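Local coordinates for protein putative ABC transporter subunit, substrate-binding component (Rhodopseudomonas palustris, PDB 4EVQ) that binds 4-hydroxybenzoate in the cleft between two lobes and probably serves as the solute-binding component that hands it to an ABC transporter, at residues Gly27-Leu32 with Tyr211-Gly216; Val90-Ala95 with Tyr161-Glu166; Ser132-Gln137 with Ala338-Gln343; Val155-Lys160 with Ile186-Pro191. One frame throughout, in Å; residues are numbered along the deposited sequence.

Interaction 1 of 4, residues Gly27-Leu32 with Tyr211-Gly216; sequences GTYAPL and YAFFSG. With PHB (p-hydroxybenzoic acid), chain H; ACT (acetate ion), chain G.
Y29 spans the ligand cleft and sets the edge of its ring against the backbone of S215, with CE1 3.6 Å from S215 O and that oxygen close to the ring plane. CG stands anti to the carbonyl carbon of Y29 (chi1 -74°), which sends the ring out toward F213; its OH ends 3.9 Å from F213 CZ. This is the tight side. T28 CG2 lies over one face of the Y29 ring and the p-hydroxybenzoic acid over the other, while F213 turns an edge to the same ligand. S215 OG takes the bond from the ligand phenol O4 at 2.7 Å, and L32 CD2 packs 3.5 Å from that OG. L32 CD1 rests on the bare CA of G216, where a CB would crowd T28 O. The looser side is wet: water 1 joins T28 OG1 to S215 O, to which it donates at 2.7 Å, and T28 N binds an acetate probably left from crystallisation. With an alanine at Y29, the C2-C3 edge of the ligand would probably lose the aromatic face it rests on, and Y161 OH its hydroxyl partner. Around the contact, helix 30-46 begins right after Y29 in one lobe; in the other, strand 209-213 lies between strands 153-159 and 235-238, and helix 217-228 starts just after G216.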
loop_
_atom_site.group_PDB
_atom_site.type_symbol
_atom_site.label_atom_id
_atom_site.label_comp_id
_atom_site.label_asym_id
_atom_site.label_seq_id
_atom_site.Cartn_x
_atom_site.Cartn_y
_atom_site.Cartn_z
ATOM N N GLY A 27 13.792 -6.985 -8.090
ATOM C CA GLY A 27 13.952 -5.561 -8.217
ATOM C C GLY A 27 13.653 -4.790 -6.950
ATOM O O GLY A 27 13.598 -5.314 -5.812
ATOM N N THR A 28 13.420 -3.506 -7.169
ATOM C CA THR A 28 13.442 -2.590 -6.050
ATOM C C THR A 28 12.311 -2.852 -5.022
ATOM O O THR A 28 12.459 -2.616 -3.824
ATOM C CB THR A 28 13.444 -1.165 -6.534
ATOM O OG1 THR A 28 13.916 -0.304 -5.470
ATOM C CG2 THR A 28 12.097 -0.722 -6.873
ATOM N N TYR A 29 11.198 -3.404 -5.485
ATOM C CA TYR A 29 10.095 -3.660 -4.604
ATOM C C TYR A 29 9.955 -5.128 -4.192
ATOM O O TYR A 29 8.954 -5.532 -3.627
ATOM C CB TYR A 29 8.823 -3.136 -5.252
ATOM C CG TYR A 29 8.652 -1.611 -5.255
ATOM C CD1 TYR A 29 9.210 -0.796 -4.297
ATOM C CD2 TYR A 29 7.853 -1.003 -6.211
ATOM C CE1 TYR A 29 8.957 0.567 -4.285
ATOM C CE2 TYR A 29 7.623 0.353 -6.232
ATOM C CZ TYR A 29 8.170 1.146 -5.257
ATOM O OH TYR A 29 7.924 2.504 -5.212
ATOM N N ALA A 30 10.988 -5.928 -4.451
ATOM C CA ALA A 30 10.969 -7.315 -4.011
ATOM C C ALA A 30 10.586 -7.515 -2.508
ATOM O O ALA A 30 9.851 -8.428 -2.210
ATOM C CB ALA A 30 12.329 -7.986 -4.317
ATOM N N PRO A 31 11.067 -6.670 -1.589
ATOM C CA PRO A 31 10.659 -6.899 -0.196
ATOM C C PRO A 31 9.176 -6.671 0.056
ATOM O O PRO A 31 8.594 -7.320 0.949
ATOM C CB PRO A 31 11.468 -5.878 0.597
ATOM C CG PRO A 31 12.547 -5.471 -0.323
ATOM C CD PRO A 31 12.092 -5.614 -1.685
ATOM N N LEU A 32 8.578 -5.797 -0.748
ATOM C CA LEU A 32 7.132 -5.550 -0.624
ATOM C C LEU A 32 6.368 -6.758 -1.200
ATOM O O LEU A 32 5.387 -7.192 -0.620
ATOM C CB LEU A 32 6.727 -4.272 -1.368
ATOM C CG LEU A 32 7.064 -2.932 -0.704
ATOM C CD1 LEU A 32 8.569 -2.719 -0.506
ATOM C CD2 LEU A 32 6.466 -1.807 -1.502
ATOM N N TYR A 211 8.575 16.484 2.614
ATOM C CA TYR A 211 7.642 15.378 2.388
ATOM C C TYR A 211 8.256 14.457 1.344
ATOM O O TYR A 211 8.517 14.894 0.233
ATOM C CB TYR A 211 6.316 15.916 1.868
ATOM C CG TYR A 211 5.276 14.895 1.436
ATOM C CD1 TYR A 211 4.424 14.333 2.355
ATOM C CD2 TYR A 211 5.109 14.549 0.109
ATOM C CE1 TYR A 211 3.451 13.442 1.953
ATOM C CE2 TYR A 211 4.139 13.645 -0.304
ATOM C CZ TYR A 211 3.311 13.130 0.616
ATOM O OH TYR A 211 2.289 12.259 0.226
ATOM N N ALA A 212 8.462 13.185 1.699
ATOM C CA ALA A 212 9.097 12.230 0.796
ATOM C C ALA A 212 8.275 10.963 0.677
ATOM O O ALA A 212 7.787 10.422 1.661
ATOM C CB ALA A 212 10.503 11.882 1.287
ATOM N N PHE A 213 8.200 10.492 -0.554
ATOM C CA PHE A 213 7.701 9.143 -0.808
ATOM C C PHE A 213 8.792 8.329 -1.481
ATOM O O PHE A 213 9.188 8.615 -2.637
ATOM C CB PHE A 213 6.403 9.045 -1.631
ATOM C CG PHE A 213 6.152 7.620 -2.156
ATOM C CD1 PHE A 213 5.916 6.599 -1.277
ATOM C CD2 PHE A 213 6.263 7.312 -3.504
ATOM C CE1 PHE A 213 5.783 5.284 -1.712
ATOM C CE2 PHE A 213 6.150 5.973 -3.942
ATOM C CZ PHE A 213 5.910 4.980 -3.028
ATOM N N PHE A 214 9.265 7.336 -0.743
ATOM C CA PHE A 214 10.113 6.241 -1.265
ATOM C C PHE A 214 9.650 5.022 -0.475
ATOM O O PHE A 214 8.940 5.132 0.536
ATOM C CB PHE A 214 11.606 6.497 -1.015
ATOM C CG PHE A 214 12.123 7.670 -1.758
ATOM C CD1 PHE A 214 12.353 7.613 -3.102
ATOM C CD2 PHE A 214 12.322 8.883 -1.114
ATOM C CE1 PHE A 214 12.728 8.704 -3.822
ATOM C CE2 PHE A 214 12.689 9.976 -1.811
ATOM C CZ PHE A 214 12.906 9.923 -3.161
ATOM N N SER A 215 10.022 3.830 -0.928
ATOM C CA SER A 215 9.647 2.617 -0.238
ATOM C C SER A 215 10.657 1.523 -0.593
ATOM O O SER A 215 11.254 1.573 -1.652
ATOM C CB SER A 215 8.207 2.261 -0.690
ATOM O OG SER A 215 7.713 1.121 -0.082
ATOM N N GLY A 216 10.887 0.596 0.315
ATOM C CA GLY A 216 11.849 -0.477 0.098
ATOM C C GLY A 216 13.246 -0.015 0.413
ATOM O O GLY A 216 13.470 0.910 1.194
HETATM C "C1'" PHB H . 2.716 2.249 -5.766
HETATM O "O1'" PHB H . 3.399 2.261 -6.816
HETATM O "O2'" PHB H . 1.431 2.394 -5.772
HETATM C C1 PHB H . 3.329 2.056 -4.436
HETATM C C2 PHB H . 4.556 1.399 -4.339
HETATM C C3 PHB H . 5.146 1.231 -3.096
HETATM C C4 PHB H . 4.536 1.721 -1.988
HETATM C C5 PHB H . 3.309 2.356 -2.057
HETATM C C6 PHB H . 2.737 2.518 -3.284
HETATM O O4 PHB H . 5.095 1.571 -0.773
HETATM C C ACT G . 12.732 -2.074 -10.918
HETATM O O ACT G . 13.955 -1.867 -11.141
HETATM O OXT ACT G . 12.390 -2.830 -9.952
HETATM C CH3 ACT G . 11.698 -1.470 -11.793
HETATM O O HOH W 1 13.352 0.450 -2.935
#

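Interaction 2 of 4, residues Val90-Ala95 with Tyr161-Glu166; sequences VHSGVA and YAAGEE. With PHB (p-hydroxybenzoic acid), chain H.
H91 and Y161 form an offset stack between the starts of two helices, one from each lobe of this periplasmic-binding-protein fold, beside the ligand carboxylate. The ring centroids are 4.2 Å apart and the planes differ by 22°, so the rings overlap with Y161 CE2 over the centre of the imidazole. H91 sits at the N-cap of helix 92-105, its CG anti to the backbone N (chi1 -177°). From there ND1 turns back to accept weak capping bonds from G93 N and V94 N, which helps fix the ring's rotation, and F190 meets the imidazole edge-to-face. Y161, at the N-cap of helix 162-177, holds CG between its own backbone N and carbonyl carbon, a less common choice (chi1 83°) that swings the phenol across the cleft. Its OH donates to ligand O1' at 2.6 Å, with O1' close to the ring plane, and also pairs with Y29 OH. S92 N donates to the same O1' at 2.8 Å, so two donors from opposite lobes grip one oxygen. S92 OG, anti to its carbonyl carbon, donates to O2' at 2.6 Å. The start of helix 92-105, which offers S92 N, would be expected to help stabilise the carboxylate. Beneath these polar bonds, small side chains close the gap: S92 CB lies 4.3 Å from A162 CB, and S92 OG meets A163 CB at 3.8 Å. The same methyl, A163 CB, comes within 3.3 Å of ligand O1'.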
loop_
_atom_site.group_PDB
_atom_site.type_symbol
_atom_site.label_atom_id
_atom_site.label_comp_id
_atom_site.label_asym_id
_atom_site.label_seq_id
_atom_site.Cartn_x
_atom_site.Cartn_y
_atom_site.Cartn_z
ATOM N N VAL A 90 2.116 -4.272 -6.635
ATOM C CA VAL A 90 2.716 -3.177 -5.866
ATOM C C VAL A 90 2.818 -1.863 -6.571
ATOM O O VAL A 90 2.363 -0.853 -6.050
ATOM C CB VAL A 90 4.118 -3.613 -5.356
ATOM C CG1 VAL A 90 4.899 -2.449 -4.745
ATOM C CG2 VAL A 90 3.973 -4.741 -4.317
ATOM N N HIS A 91 3.405 -1.852 -7.753
ATOM C CA HIS A 91 3.710 -0.620 -8.503
ATOM C C HIS A 91 2.470 -0.127 -9.256
ATOM O O HIS A 91 1.842 -0.897 -9.974
ATOM C CB HIS A 91 4.865 -0.962 -9.458
ATOM C CG HIS A 91 5.399 0.181 -10.272
ATOM N ND1 HIS A 91 4.711 0.746 -11.326
ATOM C CD2 HIS A 91 6.619 0.763 -10.274
ATOM C CE1 HIS A 91 5.471 1.655 -11.912
ATOM N NE2 HIS A 91 6.627 1.702 -11.280
ATOM N N SER A 92 2.114 1.125 -9.051
ATOM C CA SER A 92 0.891 1.671 -9.615
ATOM C C SER A 92 0.823 1.636 -11.115
ATOM O O SER A 92 -0.254 1.488 -11.667
ATOM C CB SER A 92 0.690 3.119 -9.178
ATOM O OG SER A 92 0.142 3.236 -7.889
ATOM N N GLY A 93 1.944 1.815 -11.798
ATOM C CA GLY A 93 1.922 1.741 -13.249
ATOM C C GLY A 93 1.618 0.324 -13.749
ATOM O O GLY A 93 0.838 0.164 -14.696
ATOM N N VAL A 94 2.214 -0.694 -13.137
ATOM C CA VAL A 94 1.851 -2.071 -13.494
ATOM C C VAL A 94 0.400 -2.331 -13.160
ATOM O O VAL A 94 -0.334 -2.915 -13.962
ATOM C CB VAL A 94 2.744 -3.082 -12.733
ATOM C CG1 VAL A 94 2.384 -4.548 -13.041
ATOM C CG2 VAL A 94 4.197 -2.829 -13.002
ATOM N N ALA A 95 -0.029 -1.930 -11.973
ATOM C CA ALA A 95 -1.388 -2.208 -11.530
ATOM C C ALA A 95 -2.442 -1.595 -12.405
ATOM O O ALA A 95 -3.488 -2.237 -12.644
ATOM C CB ALA A 95 -1.578 -1.760 -10.107
ATOM N N TYR A 161 7.166 8.622 -11.055
ATOM C CA TYR A 161 6.199 7.716 -11.635
ATOM C C TYR A 161 4.867 7.993 -10.940
ATOM O O TYR A 161 4.814 8.757 -9.984
ATOM C CB TYR A 161 6.632 6.240 -11.591
ATOM C CG TYR A 161 6.359 5.494 -10.292
ATOM C CD1 TYR A 161 7.180 5.669 -9.217
ATOM C CD2 TYR A 161 5.320 4.566 -10.170
ATOM C CE1 TYR A 161 6.987 4.958 -8.042
ATOM C CE2 TYR A 161 5.124 3.874 -9.017
ATOM C CZ TYR A 161 5.952 4.058 -7.947
ATOM O OH TYR A 161 5.776 3.354 -6.793
ATOM N N ALA A 162 3.820 7.288 -11.363
ATOM C CA ALA A 162 2.450 7.613 -10.947
ATOM C C ALA A 162 2.261 7.708 -9.455
ATOM O O ALA A 162 1.564 8.583 -8.987
ATOM C CB ALA A 162 1.443 6.629 -11.560
ATOM N N ALA A 163 2.808 6.774 -8.698
ATOM C CA ALA A 163 2.520 6.771 -7.295
ATOM C C ALA A 163 3.117 7.970 -6.612
ATOM O O ALA A 163 2.479 8.585 -5.737
ATOM C CB ALA A 163 2.956 5.487 -6.611
ATOM N N GLY A 164 4.356 8.294 -6.963
ATOM C CA GLY A 164 4.979 9.477 -6.379
ATOM C C GLY A 164 4.225 10.724 -6.790
ATOM O O GLY A 164 3.931 11.592 -5.952
ATOM N N GLU A 165 3.850 10.828 -8.055
ATOM C CA GLU A 165 3.156 12.009 -8.549
ATOM C C GLU A 165 1.830 12.158 -7.824
ATOM O O GLU A 165 1.454 13.260 -7.396
ATOM C CB GLU A 165 2.973 11.904 -10.065
ATOM C CG GLU A 165 4.255 11.906 -10.880
ATOM C CD GLU A 165 4.158 11.229 -12.285
ATOM O OE1 GLU A 165 5.244 11.101 -12.934
ATOM O OE2 GLU A 165 3.050 10.814 -12.723
ATOM N N GLU A 166 1.103 11.062 -7.639
ATOM C CA GLU A 166 -0.216 11.171 -7.029
ATOM C C GLU A 166 -0.180 11.430 -5.539
ATOM O O GLU A 166 -1.055 12.101 -5.000
ATOM C CB GLU A 166 -1.006 9.894 -7.307
ATOM C CG GLU A 166 -1.478 9.786 -8.759
ATOM C CD GLU A 166 -2.184 8.478 -9.119
ATOM O OE1 GLU A 166 -2.408 7.640 -8.234
ATOM O OE2 GLU A 166 -2.565 8.330 -10.291
HETATM C "C1'" PHB H . 2.716 2.249 -5.766
HETATM O "O1'" PHB H . 3.399 2.261 -6.816
HETATM O "O2'" PHB H . 1.431 2.394 -5.772
HETATM C C1 PHB H . 3.329 2.056 -4.436
HETATM C C2 PHB H . 4.556 1.399 -4.339
HETATM C C3 PHB H . 5.146 1.231 -3.096
HETATM C C4 PHB H . 4.536 1.721 -1.988
HETATM C C5 PHB H . 3.309 2.356 -2.057
HETATM C C6 PHB H . 2.737 2.518 -3.284
HETATM O O4 PHB H . 5.095 1.571 -0.773
#

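Interaction 3 of 4, residues Ser132-Gln137 with Ala338-Gln343; sequences SFANGQ and AHNPVQ
Q343 and S132 share the one direct hydrogen bond of this contact: Q343 NE2 donates to S132 O over 2.9 Å at a nearly straight 164°. The donor lies in the carbonyl plane and S132 O lies almost in the amide plane, so both flat groups are well aligned. Q343 gets there with CG placed between its backbone N and carbonyl carbon (chi1 69°) and the rest of the chain extended; its OE1 has a weak bond to R330. Water makes the second set of links. Water 2 accepts from A134 N and N340 ND2 and donates to Q137 OE1 at 2.7 Å. Water 3 accepts from N340 ND2 at 3.0 Å and donates to Q137 OE1 and P341 O. The amides of Q137 and N340 pass in opposite directions, planes 25° apart, and are bridged by the two waters. Their far ends are tied down too, N340 OD1 by R130 and Q137 NE2 by V365 O. Plain packing is modest: P341 CG lies 3.6 Å from S132 O, and N340 ND2 is 3.8 Å from A134 CB. F133 leaves its backbone pointing away from 338-343, and its ring reaches the ligand. Between the two segments the groups are neutral, amides, carbonyls and two waters, with R130 and, weakly, R330 holding amide oxygens from outside: a polar join consistent with the hinge of such binding proteins.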
loop_
_atom_site.group_PDB
_atom_site.type_symbol
_atom_site.label_atom_id
_atom_site.label_comp_id
_atom_site.label_asym_id
_atom_site.label_seq_id
_atom_site.Cartn_x
_atom_site.Cartn_y
_atom_site.Cartn_z
ATOM N N SER A 132 -5.595 -1.993 0.178
ATOM C CA SER A 132 -4.530 -1.108 0.627
ATOM C C SER A 132 -5.027 0.307 0.925
ATOM O O SER A 132 -5.442 0.532 2.034
ATOM C CB SER A 132 -3.402 -1.183 -0.373
ATOM O OG SER A 132 -3.812 -0.767 -1.654
ATOM N N PHE A 133 -5.000 1.205 -0.058
ATOM C CA PHE A 133 -5.217 2.644 0.089
ATOM C C PHE A 133 -5.241 3.230 -1.308
ATOM O O PHE A 133 -4.828 2.572 -2.268
ATOM C CB PHE A 133 -4.105 3.301 0.941
ATOM C CG PHE A 133 -2.787 3.165 0.277
ATOM C CD1 PHE A 133 -2.090 1.981 0.381
ATOM C CD2 PHE A 133 -2.316 4.130 -0.598
ATOM C CE1 PHE A 133 -0.968 1.769 -0.377
ATOM C CE2 PHE A 133 -1.143 3.910 -1.321
ATOM C CZ PHE A 133 -0.517 2.722 -1.224
ATOM N N ALA A 134 -5.639 4.503 -1.401
ATOM C CA ALA A 134 -5.464 5.300 -2.579
ATOM C C ALA A 134 -4.398 6.363 -2.358
ATOM O O ALA A 134 -4.385 7.036 -1.299
ATOM C CB ALA A 134 -6.785 5.955 -2.958
ATOM N N ASN A 135 -3.572 6.567 -3.371
ATOM C CA ASN A 135 -2.441 7.495 -3.288
ATOM C C ASN A 135 -2.847 8.891 -2.884
ATOM O O ASN A 135 -2.239 9.490 -2.018
ATOM C CB ASN A 135 -1.768 7.560 -4.660
ATOM C CG ASN A 135 -0.965 6.315 -5.016
ATOM O OD1 ASN A 135 -0.460 5.607 -4.156
ATOM N ND2 ASN A 135 -0.827 6.081 -6.304
ATOM N N GLY A 136 -3.867 9.441 -3.524
ATOM C CA GLY A 136 -4.190 10.833 -3.238
ATOM C C GLY A 136 -4.742 10.965 -1.833
ATOM O O GLY A 136 -4.451 11.947 -1.131
ATOM N N GLN A 137 -5.514 9.980 -1.397
ATOM C CA GLN A 137 -6.071 10.063 -0.057
ATOM C C GLN A 137 -5.022 10.023 1.060
ATOM O O GLN A 137 -5.060 10.805 2.011
ATOM C CB GLN A 137 -7.133 8.989 0.158
ATOM C CG GLN A 137 -7.925 9.188 1.455
ATOM C CD GLN A 137 -9.142 8.302 1.592
ATOM O OE1 GLN A 137 -9.231 7.253 1.005
ATOM N NE2 GLN A 137 -10.061 8.725 2.452
ATOM N N ALA A 338 -16.952 2.170 -4.154
ATOM C CA ALA A 338 -15.985 2.017 -5.244
ATOM C C ALA A 338 -14.936 0.917 -4.962
ATOM O O ALA A 338 -14.047 0.641 -5.780
ATOM C CB ALA A 338 -15.321 3.346 -5.493
ATOM N N HIS A 339 -15.067 0.291 -3.817
ATOM C CA HIS A 339 -14.261 -0.855 -3.407
ATOM C C HIS A 339 -12.866 -0.480 -2.945
ATOM O O HIS A 339 -11.917 -1.258 -3.100
ATOM C CB HIS A 339 -14.136 -1.885 -4.529
ATOM C CG HIS A 339 -15.453 -2.453 -4.995
ATOM N ND1 HIS A 339 -15.503 -3.285 -6.085
ATOM C CD2 HIS A 339 -16.725 -2.347 -4.533
ATOM C CE1 HIS A 339 -16.765 -3.655 -6.298
ATOM N NE2 HIS A 339 -17.518 -3.096 -5.374
ATOM N N ASN A 340 -12.749 0.683 -2.322
ATOM C CA ASN A 340 -11.492 1.073 -1.663
ATOM C C ASN A 340 -11.694 0.957 -0.162
ATOM O O ASN A 340 -12.808 1.199 0.345
ATOM C CB ASN A 340 -11.166 2.516 -2.028
ATOM C CG ASN A 340 -9.716 2.843 -1.847
ATOM O OD1 ASN A 340 -8.860 2.154 -2.382
ATOM N ND2 ASN A 340 -9.439 3.879 -1.096
ATOM N N PRO A 341 -10.654 0.660 0.643
ATOM C CA PRO A 341 -10.877 0.605 2.079
ATOM C C PRO A 341 -11.310 1.933 2.690
ATOM O O PRO A 341 -10.867 2.989 2.260
ATOM C CB PRO A 341 -9.510 0.190 2.659
ATOM C CG PRO A 341 -8.846 -0.520 1.485
ATOM C CD PRO A 341 -9.264 0.251 0.302
ATOM N N VAL A 342 -12.190 1.854 3.685
ATOM C CA VAL A 342 -12.549 2.994 4.529
ATOM C C VAL A 342 -11.935 2.702 5.862
ATOM O O VAL A 342 -12.309 1.714 6.519
ATOM C CB VAL A 342 -14.080 3.118 4.595
ATOM C CG1 VAL A 342 -14.482 4.264 5.515
ATOM C CG2 VAL A 342 -14.584 3.328 3.193
ATOM N N GLN A 343 -10.951 3.517 6.266
ATOM C CA GLN A 343 -10.119 3.153 7.381
ATOM C C GLN A 343 -9.466 4.387 8.001
ATOM O O GLN A 343 -9.310 5.402 7.340
ATOM C CB GLN A 343 -9.044 2.170 6.895
ATOM C CG GLN A 343 -8.027 2.856 5.969
ATOM C CD GLN A 343 -7.141 1.872 5.224
ATOM O OE1 GLN A 343 -6.874 0.794 5.717
ATOM N NE2 GLN A 343 -6.731 2.249 4.050
HETATM O O HOH W 2 -7.258 5.440 0.768
HETATM O O HOH W 3 -11.234 5.328 0.753
#

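Interaction 4 of 4, residues Val155-Lys160 with Ile186-Pro191; sequences VTVTWK and ITIAFP
I186 O is held from several directions: T158 N donates to it at 3.2 Å, water 4 donates at 2.8 Å while bridging to T156 OG1, and V157 CA adds a CA-H...O contact. I186 N gives T156 O a bond of 2.8 Å at 170°, I188 N bonds T158 O at 3.0 Å, and K160 N closes the run on I188 O. V155 CG1 meets I186 CD1 at 3.8 Å, and V157 CG2 packs against I186 and I188. W159, paired with I188, carries the packing at the other end. Its CG lies anti to the carbonyl carbon (chi1 -81°), which stands the indole up beside F190. F190 turns its edge to the indole face, a T-shaped pair with planes at 89° and W159 CD2 3.6 Å from F190 CD1. F190 CA makes a CH-pi contact with the five-membered ring, and P191 CA lies over the same face as F190 CD1. I188 CG2 touches W159 CD1, and W159 NE1 donates to D192 O. Replacing W159 by a leucine would probably leave the F190 edge without an aromatic face to meet and D192 O without its indole donor. Water 5 ties K160 O to F190 N beyond the last strand bond. Parallel strands 153-159 and 181-188, joined through helix 162-177, make up a beta-alpha-beta unit at the sheet edge in one lobe of this periplasmic-binding fold.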
loop_
_atom_site.group_PDB
_atom_site.type_symbol
_atom_site.label_atom_id
_atom_site.label_comp_id
_atom_site.label_asym_id
_atom_site.label_seq_id
_atom_site.Cartn_x
_atom_site.Cartn_y
_atom_site.Cartn_z
ATOM N N VAL A 155 9.218 21.222 0.943
ATOM C CA VAL A 155 9.736 20.691 -0.317
ATOM C C VAL A 155 9.324 19.220 -0.390
ATOM O O VAL A 155 9.358 18.521 0.622
ATOM C CB VAL A 155 11.276 20.778 -0.378
ATOM C CG1 VAL A 155 11.857 20.003 -1.581
ATOM C CG2 VAL A 155 11.724 22.212 -0.415
ATOM N N THR A 156 8.912 18.757 -1.578
ATOM C CA THR A 156 8.591 17.348 -1.769
ATOM C C THR A 156 9.697 16.653 -2.565
ATOM O O THR A 156 10.386 17.305 -3.386
ATOM C CB THR A 156 7.260 17.112 -2.479
ATOM O OG1 THR A 156 7.380 17.495 -3.831
ATOM C CG2 THR A 156 6.136 17.865 -1.817
ATOM N N VAL A 157 9.920 15.379 -2.283
ATOM C CA VAL A 157 10.877 14.613 -3.055
ATOM C C VAL A 157 10.340 13.178 -3.204
ATOM O O VAL A 157 9.934 12.545 -2.214
ATOM C CB VAL A 157 12.280 14.682 -2.426
ATOM C CG1 VAL A 157 12.297 14.177 -1.037
ATOM C CG2 VAL A 157 13.291 13.978 -3.293
ATOM N N THR A 158 10.393 12.670 -4.416
ATOM C CA THR A 158 9.860 11.332 -4.676
ATOM C C THR A 158 10.384 10.844 -6.006
ATOM O O THR A 158 11.125 11.541 -6.690
ATOM C CB THR A 158 8.312 11.284 -4.620
ATOM O OG1 THR A 158 7.882 9.919 -4.625
ATOM C CG2 THR A 158 7.695 11.989 -5.788
ATOM N N TRP A 159 9.990 9.629 -6.359
ATOM C CA TRP A 159 10.290 9.050 -7.650
ATOM C C TRP A 159 9.303 9.530 -8.719
ATOM O O TRP A 159 8.111 9.752 -8.436
ATOM C CB TRP A 159 10.242 7.515 -7.571
ATOM C CG TRP A 159 11.474 6.876 -7.015
ATOM C CD1 TRP A 159 12.765 7.178 -7.347
ATOM C CD2 TRP A 159 11.544 5.811 -6.071
ATOM N NE1 TRP A 159 13.616 6.344 -6.704
ATOM C CE2 TRP A 159 12.905 5.479 -5.915
ATOM C CE3 TRP A 159 10.590 5.060 -5.390
ATOM C CZ2 TRP A 159 13.338 4.452 -5.071
ATOM C CZ3 TRP A 159 11.003 4.051 -4.593
ATOM C CH2 TRP A 159 12.366 3.763 -4.409
ATOM N N LYS A 160 9.815 9.659 -9.941
ATOM C CA LYS A 160 9.058 10.143 -11.073
ATOM C C LYS A 160 8.248 8.990 -11.717
ATOM O O LYS A 160 8.589 8.440 -12.757
ATOM C CB LYS A 160 9.964 10.822 -12.080
ATOM C CG LYS A 160 9.181 11.602 -13.155
ATOM C CD LYS A 160 10.008 12.494 -14.043
ATOM C CE LYS A 160 9.105 13.088 -15.119
ATOM N NZ LYS A 160 8.600 12.081 -16.097
ATOM N N ILE A 186 10.742 18.028 -6.086
ATOM C CA ILE A 186 11.917 17.416 -6.682
ATOM C C ILE A 186 11.556 15.954 -7.012
ATOM O O ILE A 186 10.946 15.242 -6.194
ATOM C CB ILE A 186 13.121 17.447 -5.700
ATOM C CG1 ILE A 186 13.444 18.882 -5.264
ATOM C CG2 ILE A 186 14.332 16.756 -6.285
ATOM C CD1 ILE A 186 14.452 19.001 -4.153
ATOM N N THR A 187 11.968 15.509 -8.193
ATOM C CA THR A 187 11.815 14.131 -8.544
ATOM C C THR A 187 13.145 13.486 -8.915
ATOM O O THR A 187 14.119 14.150 -9.330
ATOM C CB THR A 187 10.789 13.838 -9.637
ATOM O OG1 THR A 187 11.193 14.409 -10.872
ATOM C CG2 THR A 187 9.409 14.346 -9.234
ATOM N N ILE A 188 13.148 12.191 -8.741
ATOM C CA ILE A 188 14.268 11.321 -8.959
ATOM C C ILE A 188 13.757 10.255 -9.937
ATOM O O ILE A 188 12.632 9.733 -9.759
ATOM C CB ILE A 188 14.615 10.614 -7.543
ATOM C CG1 ILE A 188 14.943 11.657 -6.476
ATOM C CG2 ILE A 188 15.720 9.668 -7.670
ATOM C CD1 ILE A 188 16.239 12.428 -6.716
ATOM N N ALA A 189 14.528 9.845 -10.951
ATOM C CA ALA A 189 14.070 8.777 -11.839
ATOM C C ALA A 189 13.880 7.469 -11.061
ATOM O O ALA A 189 14.693 7.154 -10.216
ATOM C CB ALA A 189 15.147 8.541 -12.902
ATOM N N PHE A 190 12.834 6.696 -11.352
ATOM C CA PHE A 190 12.568 5.447 -10.629
ATOM C C PHE A 190 13.402 4.312 -11.238
ATOM O O PHE A 190 13.412 4.145 -12.450
ATOM C CB PHE A 190 11.086 5.074 -10.777
ATOM C CG PHE A 190 10.729 3.785 -10.123
ATOM C CD1 PHE A 190 10.513 3.710 -8.783
ATOM C CD2 PHE A 190 10.594 2.628 -10.862
ATOM C CE1 PHE A 190 10.205 2.555 -8.172
ATOM C CE2 PHE A 190 10.241 1.444 -10.252
ATOM C CZ PHE A 190 10.043 1.408 -8.896
ATOM N N PRO A 191 14.082 3.510 -10.415
ATOM C CA PRO A 191 14.243 3.515 -8.963
ATOM C C PRO A 191 15.645 3.984 -8.545
ATOM O O PRO A 191 16.300 3.326 -7.747
ATOM C CB PRO A 191 14.077 2.067 -8.640
ATOM C CG PRO A 191 14.758 1.371 -9.790
ATOM C CD PRO A 191 14.521 2.224 -11.002
HETATM O O HOH W 4 8.166 15.656 -5.735
HETATM O O HOH W 5 11.044 7.424 -13.521
#

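In the fold
Interactions 1 and 2 lie 11 Å apart between centres and clasp the same 4-hydroxybenzoate, 1 at the phenol end and 2 at the carboxylate. Interaction 4 is about 12 Å from each, within the second lobe: strand 153-159 borders strand 209-213 of interaction 1 and leads into helix 162-177 of interaction 2. Interaction 3 stands off, 14 Å from interaction 2, which it touches through N135 and E166, and 23 Å from interaction 4. Along the chain, interactions 2 and 4 nest inside the loop closed by 1, while 3 crosses it. The ligand thus lies between the lobes, held by 1 and 2, with 4 building one lobe's sheet and 3 probably at the hinge.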